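Local structure of Mgp-operon protein 3 (Mycoplasma pneumoniae, 6RJ1) at residues A[215-227]-A[570-582]. The protein is a surface adhesin, P40/P90, that probably takes part with protein P1 in attaching the bacterium to sugar-bearing receptors on human host cells. Numbering follows the deposited sequence.
Sequences PKAVTGFKLDKGR and ASTYNQALAWSTT
F221 and A576 exchange backbone hydrogen bonds where the weakly bonded strand 220-222 runs antiparallel to strand 575-577, their N-to-C directions 167° apart. The two bonds differ in quality: A576 N to F221 O measures 2.8 Å and is nearly straight, whereas F221 N to A576 O stretches to 3.3 Å, with the donor standing above the carbonyl plane. L223 N extends the pairing to N574 O at 2.8 Å. A576 O carries a second bond, from Q575 NE2 at 3.0 Å; NE2 and F221 N reach it from opposite faces of its plane, and A576 O lies near the plane of the Q575 amide. The same NE2 reaches T219 OG1 in a weak bond of 3.1 Å, the two side chains crossing at about a right angle; OG1 is also hydrogen-bonded to V185 O, its stronger partner. Strand 575-577 is bonded in turn to strand 549-563, so 220-222 adds a short strand to a mixed sheet; residues 570-582 fall in the MgpC adhesin family region. With F221 CG between the backbone N and the carbonyl carbon (chi1 58°), the ring comes against A576 CB, a CH-pi contact 3.7 Å from the centroid and 14° off the normal, while A578 CB meets the ring edge. L223 CD1 lies 3.9 Å from A576 CB, and Y229 packs against both F221 and L223. Beyond the strands, a water bridges V218 O and S580 N.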
loop_
_atom_site.group_PDB
_atom_site.type_symbol
_atom_site.label_atom_id
_atom_site.label_comp_id
_atom_site.label_asym_id
_atom_site.label_seq_id
_atom_site.Cartn_x
_atom_site.Cartn_y
_atom_site.Cartn_z
ATOM N N PRO A 215 23.320 5.346 22.095
ATOM C CA PRO A 215 24.476 4.926 21.280
ATOM C C PRO A 215 24.268 3.563 20.617
ATOM O O PRO A 215 24.836 3.304 19.557
ATOM C CB PRO A 215 25.624 4.876 22.297
ATOM C CG PRO A 215 24.978 4.683 23.604
ATOM C CD PRO A 215 23.679 5.411 23.531
ATOM N N LYS A 216 23.438 2.711 21.245
ATOM C CA LYS A 216 23.134 1.354 20.798
ATOM C C LYS A 216 21.944 1.277 19.839
ATOM O O LYS A 216 21.580 0.173 19.429
ATOM C CB LYS A 216 22.955 0.394 22.000
ATOM C CG LYS A 216 24.157 0.311 22.945
ATOM C CD LYS A 216 25.471 -0.125 22.282
ATOM C CE LYS A 216 26.625 0.004 23.255
ATOM N NZ LYS A 216 27.929 -0.287 22.607
ATOM N N ALA A 217 21.364 2.432 19.453
ATOM C CA ALA A 217 20.240 2.489 18.513
ATOM C C ALA A 217 20.652 1.949 17.136
ATOM O O ALA A 217 21.660 2.378 16.570
ATOM C CB ALA A 217 19.715 3.910 18.395
ATOM N N VAL A 218 19.902 0.950 16.646
ATOM C CA VAL A 218 20.165 0.246 15.389
ATOM C C VAL A 218 19.912 1.151 14.180
ATOM O O VAL A 218 18.864 1.787 14.080
ATOM C CB VAL A 218 19.410 -1.112 15.320
ATOM C CG1 VAL A 218 19.676 -1.826 14.008
ATOM C CG2 VAL A 218 19.790 -2.014 16.500
ATOM N N THR A 219 20.910 1.214 13.280
ATOM C CA THR A 219 20.934 2.027 12.061
ATOM C C THR A 219 20.183 1.412 10.864
ATOM O O THR A 219 19.985 2.096 9.853
ATOM C CB THR A 219 22.382 2.358 11.684
ATOM O OG1 THR A 219 23.071 1.152 11.342
ATOM C CG2 THR A 219 23.115 3.105 12.776
ATOM N N GLY A 220 19.775 0.150 10.979
ATOM C CA GLY A 220 19.054 -0.516 9.905
ATOM C C GLY A 220 19.005 -2.020 10.001
ATOM O O GLY A 220 18.903 -2.580 11.094
ATOM N N PHE A 221 19.028 -2.684 8.842
ATOM C CA PHE A 221 18.951 -4.137 8.769
ATOM C C PHE A 221 19.848 -4.697 7.670
ATOM O O PHE A 221 20.003 -4.078 6.615
ATOM C CB PHE A 221 17.480 -4.615 8.633
ATOM C CG PHE A 221 16.715 -4.095 7.436
ATOM C CD1 PHE A 221 16.043 -2.880 7.494
ATOM C CD2 PHE A 221 16.623 -4.845 6.269
ATOM C CE1 PHE A 221 15.312 -2.406 6.390
ATOM C CE2 PHE A 221 15.893 -4.377 5.168
ATOM C CZ PHE A 221 15.241 -3.158 5.234
ATOM N N LYS A 222 20.441 -5.875 7.939
ATOM C CA LYS A 222 21.324 -6.609 7.038
ATOM C C LYS A 222 20.585 -7.057 5.763
ATOM O O LYS A 222 19.461 -7.567 5.837
ATOM C CB LYS A 222 21.937 -7.810 7.766
ATOM C CG LYS A 222 22.935 -7.428 8.848
ATOM C CD LYS A 222 23.829 -8.597 9.214
ATOM C CE LYS A 222 24.903 -8.202 10.205
ATOM N NZ LYS A 222 25.694 -9.377 10.664
ATOM N N LEU A 223 21.214 -6.840 4.591
ATOM C CA LEU A 223 20.639 -7.195 3.283
ATOM C C LEU A 223 21.282 -8.439 2.636
ATOM O O LEU A 223 20.920 -8.794 1.511
ATOM C CB LEU A 223 20.706 -5.992 2.322
ATOM C CG LEU A 223 19.877 -4.770 2.696
ATOM C CD1 LEU A 223 20.273 -3.583 1.869
ATOM C CD2 LEU A 223 18.393 -5.037 2.538
ATOM N N ASP A 224 22.214 -9.101 3.351
ATOM C CA ASP A 224 22.933 -10.290 2.879
ATOM C C ASP A 224 22.084 -11.572 2.813
ATOM O O ASP A 224 22.383 -12.464 2.014
ATOM C CB ASP A 224 24.197 -10.521 3.732
ATOM C CG ASP A 224 23.960 -10.842 5.199
ATOM O OD1 ASP A 224 23.003 -10.281 5.786
ATOM O OD2 ASP A 224 24.754 -11.641 5.772
ATOM N N LYS A 225 21.059 -11.672 3.676
ATOM C CA LYS A 225 20.149 -12.821 3.777
ATOM C C LYS A 225 18.699 -12.346 3.718
ATOM O O LYS A 225 18.433 -11.142 3.845
ATOM C CB LYS A 225 20.386 -13.582 5.104
ATOM C CG LYS A 225 21.728 -14.295 5.184
ATOM C CD LYS A 225 21.897 -15.041 6.500
ATOM C CE LYS A 225 22.993 -16.081 6.439
ATOM N NZ LYS A 225 24.349 -15.470 6.378
ATOM N N GLY A 226 17.784 -13.301 3.544
ATOM C CA GLY A 226 16.348 -13.051 3.544
ATOM C C GLY A 226 15.658 -12.884 2.211
ATOM O O GLY A 226 16.222 -13.204 1.155
ATOM N N ARG A 227 14.407 -12.367 2.277
ATOM C CA ARG A 227 13.517 -12.069 1.144
ATOM C C ARG A 227 14.268 -11.264 0.093
ATOM O O ARG A 227 15.066 -10.380 0.430
ATOM C CB ARG A 227 12.271 -11.276 1.572
ATOM C CG ARG A 227 11.732 -11.558 2.971
ATOM C CD ARG A 227 10.268 -11.968 2.976
ATOM N NE ARG A 227 9.442 -10.998 2.266
ATOM C CZ ARG A 227 8.571 -11.303 1.315
ATOM N NH1 ARG A 227 7.896 -10.350 0.701
ATOM N NH2 ARG A 227 8.357 -12.567 0.982
ATOM N N ALA A 570 33.360 -2.274 6.153
ATOM C CA ALA A 570 32.643 -1.033 6.476
ATOM C C ALA A 570 31.488 -1.338 7.427
ATOM O O ALA A 570 30.874 -2.409 7.335
ATOM C CB ALA A 570 32.126 -0.356 5.213
ATOM N N SER A 571 31.241 -0.418 8.373
ATOM C CA SER A 571 30.220 -0.530 9.407
ATOM C C SER A 571 28.861 -0.879 8.834
ATOM O O SER A 571 28.271 -1.880 9.240
ATOM C CB SER A 571 30.135 0.766 10.212
ATOM O OG SER A 571 30.264 0.516 11.602
ATOM N N THR A 572 28.397 -0.088 7.846
ATOM C CA THR A 572 27.085 -0.253 7.233
ATOM C C THR A 572 27.138 -0.997 5.886
ATOM O O THR A 572 26.203 -0.886 5.092
ATOM C CB THR A 572 26.373 1.103 7.158
ATOM O OG1 THR A 572 27.211 2.049 6.500
ATOM C CG2 THR A 572 25.996 1.628 8.527
ATOM N N TYR A 573 28.194 -1.804 5.661
ATOM C CA TYR A 573 28.348 -2.607 4.445
ATOM C C TYR A 573 27.282 -3.687 4.388
ATOM O O TYR A 573 27.063 -4.365 5.391
ATOM C CB TYR A 573 29.753 -3.237 4.382
ATOM C CG TYR A 573 29.907 -4.377 3.394
ATOM C CD1 TYR A 573 30.027 -4.133 2.026
ATOM C CD2 TYR A 573 29.958 -5.699 3.828
ATOM C CE1 TYR A 573 30.178 -5.179 1.115
ATOM C CE2 TYR A 573 30.111 -6.754 2.926
ATOM C CZ TYR A 573 30.221 -6.490 1.570
ATOM O OH TYR A 573 30.369 -7.535 0.687
ATOM N N ASN A 574 26.628 -3.845 3.214
ATOM C CA ASN A 574 25.585 -4.842 2.935
ATOM C C ASN A 574 24.337 -4.638 3.815
ATOM O O ASN A 574 23.633 -5.605 4.123
ATOM C CB ASN A 574 26.153 -6.286 3.073
ATOM C CG ASN A 574 25.901 -7.248 1.934
ATOM O OD1 ASN A 574 25.038 -7.052 1.072
ATOM N ND2 ASN A 574 26.651 -8.342 1.929
ATOM N N GLN A 575 24.053 -3.385 4.213
ATOM C CA GLN A 575 22.888 -3.119 5.046
ATOM C C GLN A 575 22.059 -1.916 4.575
ATOM O O GLN A 575 22.574 -1.012 3.905
ATOM C CB GLN A 575 23.264 -3.001 6.546
ATOM C CG GLN A 575 23.550 -1.591 7.055
ATOM C CD GLN A 575 23.410 -1.469 8.550
ATOM O OE1 GLN A 575 24.230 -1.972 9.324
ATOM N NE2 GLN A 575 22.382 -0.774 8.992
ATOM N N ALA A 576 20.757 -1.945 4.925
ATOM C CA ALA A 576 19.812 -0.875 4.656
ATOM C C ALA A 576 19.892 0.088 5.837
ATOM O O ALA A 576 20.255 -0.326 6.937
ATOM C CB ALA A 576 18.406 -1.430 4.525
ATOM N N LEU A 577 19.600 1.370 5.607
ATOM C CA LEU A 577 19.668 2.382 6.650
ATOM C C LEU A 577 18.278 2.900 6.971
ATOM O O LEU A 577 17.707 3.697 6.223
ATOM C CB LEU A 577 20.650 3.502 6.274
ATOM C CG LEU A 577 22.064 3.048 5.923
ATOM C CD1 LEU A 577 22.729 4.026 5.018
ATOM C CD2 LEU A 577 22.883 2.813 7.154
ATOM N N ALA A 578 17.715 2.378 8.075
ATOM C CA ALA A 578 16.369 2.662 8.565
ATOM C C ALA A 578 16.361 2.628 10.082
ATOM O O ALA A 578 17.111 1.863 10.683
ATOM C CB ALA A 578 15.401 1.619 8.030
ATOM N N TRP A 579 15.507 3.441 10.708
ATOM C CA TRP A 579 15.419 3.487 12.166
ATOM C C TRP A 579 14.019 3.868 12.634
ATOM O O TRP A 579 13.254 4.484 11.878
ATOM C CB TRP A 579 16.467 4.457 12.746
ATOM C CG TRP A 579 16.330 5.852 12.214
ATOM C CD1 TRP A 579 15.509 6.833 12.689
ATOM C CD2 TRP A 579 16.964 6.385 11.043
ATOM N NE1 TRP A 579 15.586 7.941 11.882
ATOM C CE2 TRP A 579 16.474 7.695 10.864
ATOM C CE3 TRP A 579 17.893 5.877 10.116
ATOM C CZ2 TRP A 579 16.915 8.521 9.821
ATOM C CZ3 TRP A 579 18.292 6.680 9.060
ATOM C CH2 TRP A 579 17.831 7.995 8.938
ATOM N N SER A 580 13.702 3.524 13.895
ATOM C CA SER A 580 12.438 3.826 14.560
ATOM C C SER A 580 12.295 5.346 14.748
ATOM O O SER A 580 13.233 6.005 15.231
ATOM C CB SER A 580 12.393 3.128 15.917
ATOM O OG SER A 580 11.322 3.600 16.719
ATOM N N THR A 581 11.130 5.895 14.358
ATOM C CA THR A 581 10.844 7.329 14.475
ATOM C C THR A 581 9.743 7.621 15.491
ATOM O O THR A 581 9.079 8.653 15.396
ATOM C CB THR A 581 10.525 7.934 13.118
ATOM O OG1 THR A 581 9.375 7.288 12.575
ATOM C CG2 THR A 581 11.697 7.888 12.167
ATOM N N THR A 582 9.559 6.721 16.466
ATOM C CA THR A 582 8.542 6.864 17.503
ATOM C C THR A 582 8.865 8.056 18.400
ATOM O O THR A 582 10.012 8.216 18.815
ATOM C CB THR A 582 8.391 5.542 18.270
ATOM O OG1 THR A 582 8.095 4.514 17.323
ATOM C CG2 THR A 582 7.304 5.592 19.338
HETATM O O HOH W 1 16.240 2.581 15.685
#